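Local coordinates for protein cystathionine gamma-synthase (Xanthomonas oryzae pv. oryzae KACC 10331, PDB 6LD7) that probably makes cystathionine in the methionine biosynthesis pathway, using pyridoxal 5'-phosphate as its cofactor, at residues P149-E155 and A179-D184. The protein carries 1 engineered substitution. Numbering follows the deposited sequence.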
ATOM      1  N   PRO C 149      -4.679  39.160  22.693  1.00 39.28           N
ATOM      2  CA  PRO C 149      -5.178  37.916  22.113  1.00 34.05           C
ATOM      3  C   PRO C 149      -4.456  36.719  22.721  1.00 32.03           C
ATOM      4  O   PRO C 149      -3.356  36.849  23.250  1.00 29.71           O
ATOM      5  CB  PRO C 149      -4.882  38.085  20.611  1.00 36.65           C
ATOM      6  CG  PRO C 149      -3.717  39.048  20.564  1.00 38.45           C
ATOM      7  CD  PRO C 149      -3.848  39.938  21.789  1.00 39.95           C
ATOM      8  N   LYS C 150      -5.044  35.526  22.623  1.00 31.42           N
ATOM      9  CA  LYS C 150      -4.353  34.328  23.138  1.00 29.75           C
ATOM     10  C   LYS C 150      -3.354  33.835  22.095  1.00 28.51           C
ATOM     11  O   LYS C 150      -2.315  33.225  22.443  1.00 28.93           O
ATOM     12  CB  LYS C 150      -5.396  33.251  23.409  1.00 37.17           C
ATOM     13  CG  LYS C 150      -4.826  31.970  23.970  1.00 41.45           C
ATOM     14  CD  LYS C 150      -4.436  32.163  25.396  1.00 44.09           C
ATOM     15  CE  LYS C 150      -3.455  31.096  25.766  1.00 49.99           C
ATOM     16  NZ  LYS C 150      -4.240  29.984  26.264  1.00 58.85           N
ATOM     17  N   LEU C 151      -3.720  33.920  20.829  1.00 26.61           N
ATOM     18  CA  LEU C 151      -2.958  33.215  19.778  1.00 28.04           C
ATOM     19  C   LEU C 151      -2.968  34.118  18.581  1.00 25.67           C
ATOM     20  O   LEU C 151      -4.056  34.646  18.287  1.00 28.73           O
ATOM     21  CB  LEU C 151      -3.685  31.877  19.441  1.00 28.12           C
ATOM     22  CG  LEU C 151      -3.058  31.005  18.358  1.00 28.78           C
ATOM     23  CD1 LEU C 151      -1.663  30.628  18.784  1.00 31.64           C
ATOM     24  CD2 LEU C 151      -3.906  29.727  18.171  1.00 30.04           C
ATOM     25  N   VAL C 152      -1.855  34.141  17.866  1.00 27.96           N
ATOM     26  CA  VAL C 152      -1.701  34.858  16.579  1.00 28.87           C
ATOM     27  C   VAL C 152      -1.231  33.871  15.551  1.00 26.57           C
ATOM     28  O   VAL C 152      -0.245  33.203  15.797  1.00 27.07           O
ATOM     29  CB  VAL C 152      -0.663  35.986  16.707  1.00 28.55           C
ATOM     30  CG1 VAL C 152      -0.454  36.649  15.371  1.00 29.36           C
ATOM     31  CG2 VAL C 152      -1.055  36.948  17.773  1.00 30.46           C
ATOM     32  N   LEU C 153      -1.924  33.832  14.447  1.00 27.06           N
ATOM     33  CA  LEU C 153      -1.585  32.975  13.302  1.00 28.77           C
ATOM     34  C   LEU C 153      -0.814  33.851  12.295  1.00 28.97           C
ATOM     35  O   LEU C 153      -1.336  34.941  11.885  1.00 28.72           O
ATOM     36  CB  LEU C 153      -2.842  32.357  12.667  1.00 28.13           C
ATOM     37  CG  LEU C 153      -2.658  31.757  11.266  1.00 31.39           C
ATOM     38  CD1 LEU C 153      -1.846  30.503  11.345  1.00 31.98           C
ATOM     39  CD2 LEU C 153      -4.001  31.428  10.608  1.00 33.70           C
ATOM     40  N   ILE C 154       0.310  33.317  11.817  1.00 28.16           N
ATOM     41  CA  ILE C 154       1.063  33.907  10.703  1.00 26.94           C
ATOM     42  C   ILE C 154       1.099  32.938   9.547  1.00 25.44           C
ATOM     43  O   ILE C 154       1.450  31.778   9.762  1.00 28.08           O
ATOM     44  CB  ILE C 154       2.465  34.231  11.158  1.00 28.25           C
ATOM     45  CG1 ILE C 154       2.467  35.104  12.387  1.00 29.81           C
ATOM     46  CG2 ILE C 154       3.270  34.803  10.029  1.00 29.14           C
ATOM     47  CD1 ILE C 154       3.802  35.208  12.976  1.00 32.73           C
ATOM     48  N   GLU C 155       0.851  33.415   8.346  1.00 25.78           N
ATOM     49  CA  GLU C 155       0.994  32.558   7.145  1.00 28.72           C
ATOM     50  C   GLU C 155       1.878  33.317   6.166  1.00 28.60           C
ATOM     51  O   GLU C 155       1.458  34.372   5.524  1.00 26.08           O
ATOM     52  CB  GLU C 155      -0.364  32.208   6.559  1.00 28.98           C
ATOM     53  CG  GLU C 155      -0.306  31.266   5.362  1.00 33.35           C
ATOM     54  CD  GLU C 155      -1.668  31.044   4.728  1.00 35.24           C
ATOM     55  OE1 GLU C 155      -1.659  30.908   3.431  1.00 34.74           O
ATOM     56  OE2 GLU C 155      -2.735  31.027   5.543  1.00 31.27           O
ATOM     57  N   ALA C 179       0.919  36.643  24.021  1.00 36.25           N
ATOM     58  CA  ALA C 179       0.245  35.809  22.997  1.00 35.87           C
ATOM     59  C   ALA C 179       1.203  34.730  22.507  1.00 33.68           C
ATOM     60  O   ALA C 179       2.415  35.021  22.299  1.00 34.00           O
ATOM     61  CB  ALA C 179      -0.236  36.693  21.873  1.00 35.32           C
ATOM     62  N   LEU C 180       0.665  33.536  22.284  1.00 32.22           N
ATOM     63  CA  LEU C 180       1.359  32.465  21.556  1.00 32.36           C
ATOM     64  C   LEU C 180       1.264  32.759  20.053  1.00 29.56           C
ATOM     65  O   LEU C 180       0.290  33.420  19.593  1.00 28.79           O
ATOM     66  CB  LEU C 180       0.738  31.119  21.914  1.00 35.84           C
ATOM     67  CG  LEU C 180       0.720  30.794  23.394  1.00 40.52           C
ATOM     68  CD1 LEU C 180      -0.315  29.748  23.642  1.00 45.93           C
ATOM     69  CD2 LEU C 180       2.075  30.296  23.844  1.00 46.20           C
ATOM     70  N   THR C 181       2.269  32.319  19.300  1.00 26.61           N
ATOM     71  CA  THR C 181       2.249  32.408  17.828  1.00 28.23           C
ATOM     72  C   THR C 181       2.283  31.005  17.205  1.00 28.53           C
ATOM     73  O   THR C 181       3.027  30.120  17.688  1.00 27.62           O
ATOM     74  CB  THR C 181       3.440  33.247  17.368  1.00 31.81           C
ATOM     75  OG1 THR C 181       4.573  32.725  18.091  1.00 34.12           O
ATOM     76  CG2 THR C 181       3.137  34.687  17.700  1.00 31.29           C
ATOM     77  N   VAL C 182       1.514  30.854  16.138  1.00 26.62           N
ATOM     78  CA  VAL C 182       1.506  29.658  15.288  1.00 25.98           C
ATOM     79  C   VAL C 182       1.804  30.111  13.872  1.00 25.24           C
ATOM     80  O   VAL C 182       1.160  31.026  13.394  1.00 24.72           O
ATOM     81  CB  VAL C 182       0.186  28.843  15.404  1.00 28.14           C
ATOM     82  CG1 VAL C 182      -1.089  29.581  15.035  1.00 28.14           C
ATOM     83  CG2 VAL C 182       0.279  27.601  14.515  1.00 28.72           C
ATOM     84  N   VAL C 183       2.777  29.483  13.214  1.00 23.61           N
ATOM     85  CA  VAL C 183       3.073  29.804  11.815  1.00 23.28           C
ATOM     86  C   VAL C 183       2.677  28.650  10.916  1.00 24.05           C
ATOM     87  O   VAL C 183       3.169  27.514  11.110  1.00 24.69           O
ATOM     88  CB  VAL C 183       4.549  30.129  11.663  1.00 24.88           C
ATOM     89  CG1 VAL C 183       4.832  30.610  10.258  1.00 25.58           C
ATOM     90  CG2 VAL C 183       4.986  31.148  12.710  1.00 27.20           C
ATOM     91  N   ASP C 184       1.923  28.978   9.885  1.00 27.13           N
ATOM     92  CA  ASP C 184       1.601  28.043   8.790  1.00 29.05           C
ATOM     93  C   ASP C 184       2.737  28.159   7.785  1.00 29.41           C
ATOM     94  O   ASP C 184       2.693  29.096   7.041  1.00 29.32           O
ATOM     95  CB  ASP C 184       0.237  28.349   8.176  1.00 29.55           C
ATOM     96  CG  ASP C 184      -0.208  27.272   7.190  1.00 30.88           C
ATOM     97  OD1 ASP C 184       0.718  26.579   6.663  1.00 30.07           O
ATOM     98  OD2 ASP C 184      -1.452  27.167   6.951  1.00 34.13           O
TER
HETATM   99  O   HOH W   1      -3.548  29.028   7.392  1.00 31.00           O
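Val152 and Ile154 of strand 151-155 each use both N and O to bond strand 180-184, the two running parallel with their axes 4.6 Å apart and 22° off alignment. Five backbone bonds form the ladder, from Leu180 N to Lys150 O at the start to Asp184 N to Ile154 O (2.8 Å) at the far end. CA-H...O contacts run beside it, such as Thr181 CA to Val152 O at 3.3 Å.

On one face, Val182 is the shared partner of two leucines. Its CG1 sits between backbone N and carbonyl carbon (chi1 59°), where it meets Leu151 CD1 and Leu153 CD1, each at 3.9 Å, both leucines crossing it at a slant. Just before the strand, the chain of Lys150 runs alongside Leu180, Lys150 CE to Leu180 CD1 4.0 Å. The opposite face carries Val152, whose CB meets Thr181 CG2 at 4.1 Å, and Ile154, which also packs on helix 167-176.

At the C-terminal ends Glu155 and Asp184 extend side by side, their carboxylate planes 43° apart. Glu155 OE2 and Asp184 OD2 are 4.3 Å apart, and one water donates to both, bridging the two carboxylates. Tyr112 N also binds Glu155 OE2, and Thr186 OG1 holds Asp184 OD1.

The pair closes a beta-alpha-beta crossover through helix 167-176 within the seven-stranded sheet of a PLP-dependent transferase fold, and Asp184 OD2 lies close to N1 of the pyridoxal-modified lysine at position 209, as is characteristic of this fold's cofactor site.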